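Annexin B22 (Schistosoma mansoni, PDB 4MDU) binds acidic phospholipid membranes in a calcium-dependent manner, aggregates liposomes in the presence of calcium, and takes part in worm reproduction and host-parasite interaction. Local coordinates at residues S273-Y276 with R277-L280; A287-R290 with P291-I294. All coordinates share one frame; numbering follows the deposited sequence.

Contact 1 of 2, residues S273-Y276 with R277-L280; sequences SGDY and RKLL
Asp275 and Lys278 make the charged part of this contact at the N-terminal end of helix 274-288, a salt bridge of 2.8 Å from Lys278 NZ to Asp275 OD1. The ammonium meets the oxygen from above the carboxylate plane, 47° out of it, and reaches it because the lysine chain, extended as far as CE, bends at its last torsion (chi4 102°). Asp275 also touches Asp128 on helix 128-136 and Asp275 of the second subunit, so the lysine probably helps to offset negative charge gathered here.

The aromatic part is a CH-pi contact one helical turn apart. Leu280 CD1 lies over one face of the Tyr276 ring, 3.7 Å from its centroid and offset toward the rim, with CE2 and CZ as its nearest ring atoms. With Tyr276 CG anti to the backbone N (chi1 -177°), the ring presents one face to this methyl. Tyr276 OH is hydrogen-bonded to Thr238 OG1, which ties the far end of the ring to helix 236-243.

Backbone bonds run from Arg277 N to Ser273 O, Lys278 N to Gly274 O, Leu279 N to Asp275 O and Leu280 N to Tyr276 O. The first differs from the others: Arg277 N approaches Ser273 O at 3.2 Å from above the carbonyl plane, as the chain swings into the helix through Gly274 with its positive phi. The Arg277 guanidinium, folded back by a bend at chi3, lays one face over Ser273 CA, 3.5 Å from NH2.

Asp275 and Asp128 are calcium ligands of one site, although this structure is the calcium-free form; the contact is thus the loop-to-helix entry in annexin repeat 3 that carries a calcium-binding aspartate.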
loop_
_atom_site.group_PDB
_atom_site.type_symbol
_atom_site.label_atom_id
_atom_site.label_comp_id
_atom_site.label_asym_id
_atom_site.label_seq_id
_atom_site.Cartn_x
_atom_site.Cartn_y
_atom_site.Cartn_z
ATOM N N SER B 273 2.342 6.288 9.604
ATOM C CA SER B 273 2.435 6.232 8.154
ATOM C C SER B 273 2.609 4.814 7.689
ATOM O O SER B 273 2.881 3.920 8.499
ATOM C CB SER B 273 3.642 7.039 7.682
ATOM O OG SER B 273 3.597 8.326 8.245
ATOM N N GLY B 274 2.476 4.617 6.374
ATOM C CA GLY B 274 2.785 3.346 5.739
ATOM C C GLY B 274 1.862 2.225 6.175
ATOM O O GLY B 274 0.730 2.462 6.580
ATOM N N ASP B 275 2.347 0.993 6.078
ATOM C CA ASP B 275 1.552 -0.164 6.450
ATOM C C ASP B 275 1.222 -0.164 7.927
ATOM O O ASP B 275 0.219 -0.757 8.350
ATOM C CB ASP B 275 2.274 -1.446 6.055
ATOM C CG ASP B 275 2.066 -1.783 4.593
ATOM O OD1 ASP B 275 1.020 -1.372 4.043
ATOM O OD2 ASP B 275 2.940 -2.438 3.992
ATOM N N TYR B 276 2.065 0.506 8.710
ATOM C CA TYR B 276 1.812 0.646 10.134
ATOM C C TYR B 276 0.494 1.383 10.359
ATOM O O TYR B 276 -0.362 0.934 11.131
ATOM C CB TYR B 276 2.981 1.340 10.841
ATOM C CG TYR B 276 2.797 1.449 12.339
ATOM C CD1 TYR B 276 2.675 0.310 13.126
ATOM C CD2 TYR B 276 2.761 2.688 12.964
ATOM C CE1 TYR B 276 2.512 0.401 14.481
ATOM C CE2 TYR B 276 2.598 2.792 14.326
ATOM C CZ TYR B 276 2.474 1.646 15.078
ATOM O OH TYR B 276 2.307 1.744 16.429
ATOM N N ARG B 277 0.303 2.494 9.653
ATOM C CA ARG B 277 -0.980 3.202 9.731
ATOM C C ARG B 277 -2.132 2.314 9.278
ATOM O O ARG B 277 -3.176 2.244 9.931
ATOM C CB ARG B 277 -0.933 4.502 8.923
ATOM C CG ARG B 277 -2.299 5.060 8.557
ATOM C CD ARG B 277 -2.182 6.457 7.979
ATOM N NE ARG B 277 -1.075 6.546 7.036
ATOM C CZ ARG B 277 -0.627 7.684 6.511
ATOM N NH1 ARG B 277 -1.198 8.843 6.836
ATOM N NH2 ARG B 277 0.396 7.665 5.662
ATOM N N LYS B 278 -1.937 1.625 8.153
ATOM C CA LYS B 278 -3.005 0.817 7.575
ATOM C C LYS B 278 -3.389 -0.326 8.517
ATOM O O LYS B 278 -4.567 -0.654 8.659
ATOM C CB LYS B 278 -2.603 0.258 6.194
ATOM C CG LYS B 278 -2.196 1.302 5.159
ATOM C CD LYS B 278 -1.964 0.655 3.787
ATOM C CE LYS B 278 -1.082 1.510 2.872
ATOM N NZ LYS B 278 0.334 1.009 2.790
ATOM N N LEU B 279 -2.397 -0.953 9.136
ATOM C CA LEU B 279 -2.675 -2.000 10.114
ATOM C C LEU B 279 -3.466 -1.422 11.310
ATOM O O LEU B 279 -4.535 -1.922 11.663
ATOM C CB LEU B 279 -1.371 -2.676 10.568
ATOM C CG LEU B 279 -1.503 -3.687 11.718
ATOM C CD1 LEU B 279 -2.485 -4.769 11.339
ATOM C CD2 LEU B 279 -0.159 -4.313 12.117
ATOM N N LEU B 280 -2.952 -0.357 11.916
ATOM C CA LEU B 280 -3.654 0.287 13.035
ATOM C C LEU B 280 -5.061 0.716 12.629
ATOM O O LEU B 280 -6.023 0.505 13.372
ATOM C CB LEU B 280 -2.878 1.507 13.534
ATOM C CG LEU B 280 -1.493 1.241 14.137
ATOM C CD1 LEU B 280 -0.807 2.534 14.560
ATOM C CD2 LEU B 280 -1.648 0.331 15.317
#

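Contact 2 of 2, residues A287-R290 with P291-I294; sequences AIDR and PSLI
Asp289 and Ser292 face each other where helix 274-288 ends and helix 290-301 begins, and a water mediates between them. Water 1 donates to Asp289 OD1 at a short 2.5 Å and accepts from Ser292 N at 3.0 Å, so this amide of the new helix's first turn is satisfied through solvent. Asp289 occupies the N-cap position, yet its carboxylate makes no direct capping bond; the water bridges the carboxylate and the Ser292 amide instead. With CG anti to the backbone N (chi1 -170°), the carboxylate lies beside the serine, and OD1 packs 3.4 Å from Ser292 CB. The other oxygen, Asp289 OD2, is held by a salt bridge from Arg285 NH2, one turn back on helix 274-288.

Two carbonyls are satisfied by direct backbone bonds. Asp289 O accepts from Leu293 N at 3.1 Å and Arg290 O from Ile294 N at 3.0 Å, the second close to straight with an N-H...O angle of 170°. Pro291, whose nitrogen has no hydrogen to give, fits this first turn, where an amide need not find an acceptor in the helix.

Arg290 divides its chain between apolar and polar work. Its aliphatic part runs alongside Ile294, the two pointing the same way, with CG 3.8 Å from Ile294 CD1. Beyond the bend at chi3, NE is hydrogen-bonded to Tyr286 O, while NH1 has a salt bridge to Asp323 OD2 and a hydrogen bond to His17 O; the Tyr286 ring adds a cation-pi contact.

The chemistry implies a direct junction between two helices, near the predicted start of repeat 4, in which the buried arginine's charge is probably compensated in part by Asp323, and the aspartate's carboxylate is shared between an arginine and a water-linked helix start.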
loop_
_atom_site.group_PDB
_atom_site.type_symbol
_atom_site.label_atom_id
_atom_site.label_comp_id
_atom_site.label_asym_id
_atom_site.label_seq_id
_atom_site.Cartn_x
_atom_site.Cartn_y
_atom_site.Cartn_z
ATOM N N ALA B 287 -13.027 -2.668 14.942
ATOM C CA ALA B 287 -13.797 -2.470 16.150
ATOM C C ALA B 287 -14.927 -1.459 15.952
ATOM O O ALA B 287 -16.075 -1.772 16.233
ATOM C CB ALA B 287 -12.896 -2.051 17.295
ATOM N N ILE B 288 -14.614 -0.260 15.469
ATOM C CA ILE B 288 -15.586 0.841 15.554
ATOM C C ILE B 288 -16.331 1.179 14.247
ATOM O O ILE B 288 -17.244 2.004 14.246
ATOM C CB ILE B 288 -14.941 2.124 16.091
ATOM C CG1 ILE B 288 -14.009 2.724 15.038
ATOM C CG2 ILE B 288 -14.174 1.842 17.379
ATOM C CD1 ILE B 288 -13.619 4.176 15.314
ATOM N N ASP B 289 -15.969 0.532 13.146
ATOM C CA ASP B 289 -16.565 0.879 11.858
ATOM C C ASP B 289 -16.493 -0.311 10.903
ATOM O O ASP B 289 -16.180 -0.163 9.721
ATOM C CB ASP B 289 -15.839 2.099 11.281
ATOM C CG ASP B 289 -16.545 2.701 10.049
ATOM O OD1 ASP B 289 -17.776 2.521 9.898
ATOM O OD2 ASP B 289 -15.855 3.365 9.242
ATOM N N ARG B 290 -16.793 -1.496 11.427
ATOM C CA ARG B 290 -16.483 -2.726 10.707
ATOM C C ARG B 290 -17.221 -2.904 9.384
ATOM O O ARG B 290 -16.594 -3.239 8.377
ATOM C CB ARG B 290 -16.687 -3.967 11.584
ATOM C CG ARG B 290 -15.939 -5.183 11.013
ATOM C CD ARG B 290 -16.403 -6.478 11.619
ATOM N NE ARG B 290 -16.155 -6.491 13.046
ATOM C CZ ARG B 290 -16.607 -7.429 13.862
ATOM N NH1 ARG B 290 -17.331 -8.435 13.381
ATOM N NH2 ARG B 290 -16.337 -7.360 15.160
ATOM N N PRO B 291 -18.557 -2.715 9.378
ATOM C CA PRO B 291 -19.247 -2.933 8.096
ATOM C C PRO B 291 -18.649 -2.121 6.958
ATOM O O PRO B 291 -18.464 -2.671 5.869
ATOM C CB PRO B 291 -20.684 -2.499 8.396
ATOM C CG PRO B 291 -20.853 -2.905 9.857
ATOM C CD PRO B 291 -19.515 -2.535 10.487
ATOM N N SER B 292 -18.340 -0.848 7.204
ATOM C CA SER B 292 -17.762 0.003 6.174
ATOM C C SER B 292 -16.375 -0.461 5.784
ATOM O O SER B 292 -16.050 -0.510 4.606
ATOM C CB SER B 292 -17.678 1.457 6.638
ATOM O OG SER B 292 -18.960 1.974 6.883
ATOM N N LEU B 293 -15.557 -0.772 6.790
ATOM C CA LEU B 293 -14.186 -1.238 6.572
ATOM C C LEU B 293 -14.117 -2.439 5.641
ATOM O O LEU B 293 -13.314 -2.468 4.718
ATOM C CB LEU B 293 -13.501 -1.625 7.896
ATOM C CG LEU B 293 -12.175 -2.397 7.703
ATOM C CD1 LEU B 293 -11.048 -1.488 7.260
ATOM C CD2 LEU B 293 -11.772 -3.118 8.989
ATOM N N ILE B 294 -14.935 -3.449 5.902
ATOM C CA ILE B 294 -14.883 -4.643 5.077
ATOM C C ILE B 294 -15.608 -4.406 3.727
ATOM O O ILE B 294 -15.272 -5.022 2.720
ATOM C CB ILE B 294 -15.395 -5.881 5.829
ATOM C CG1 ILE B 294 -14.619 -6.041 7.138
ATOM C CG2 ILE B 294 -15.208 -7.145 4.988
ATOM C CD1 ILE B 294 -15.061 -7.225 7.960
HETATM O O HOH W 1 -19.592 0.807 9.407
#

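Contacts 1 and 2 follow one another along the chain and share helix 274-288: residues 273-280 span the entry into it, while 287-290 span its end and the step at Asp289 into helix 290-301. Their centres are about 16 Å apart and their nearest atoms about 7 Å, without touching. Contact 1 belongs to the calcium-binding side, the side chains of Asp275 and Asp128, residues that bind calcium at site 4, lying about 4 Å apart in this calcium-free form, and it adjoins the second subunit. Contact 2 lies at the predicted junction of repeats 3 and 4; no other chain touches it, and the Ile294 side chain lies about 10 Å from that of Met302, a calcium-binding residue of site 6.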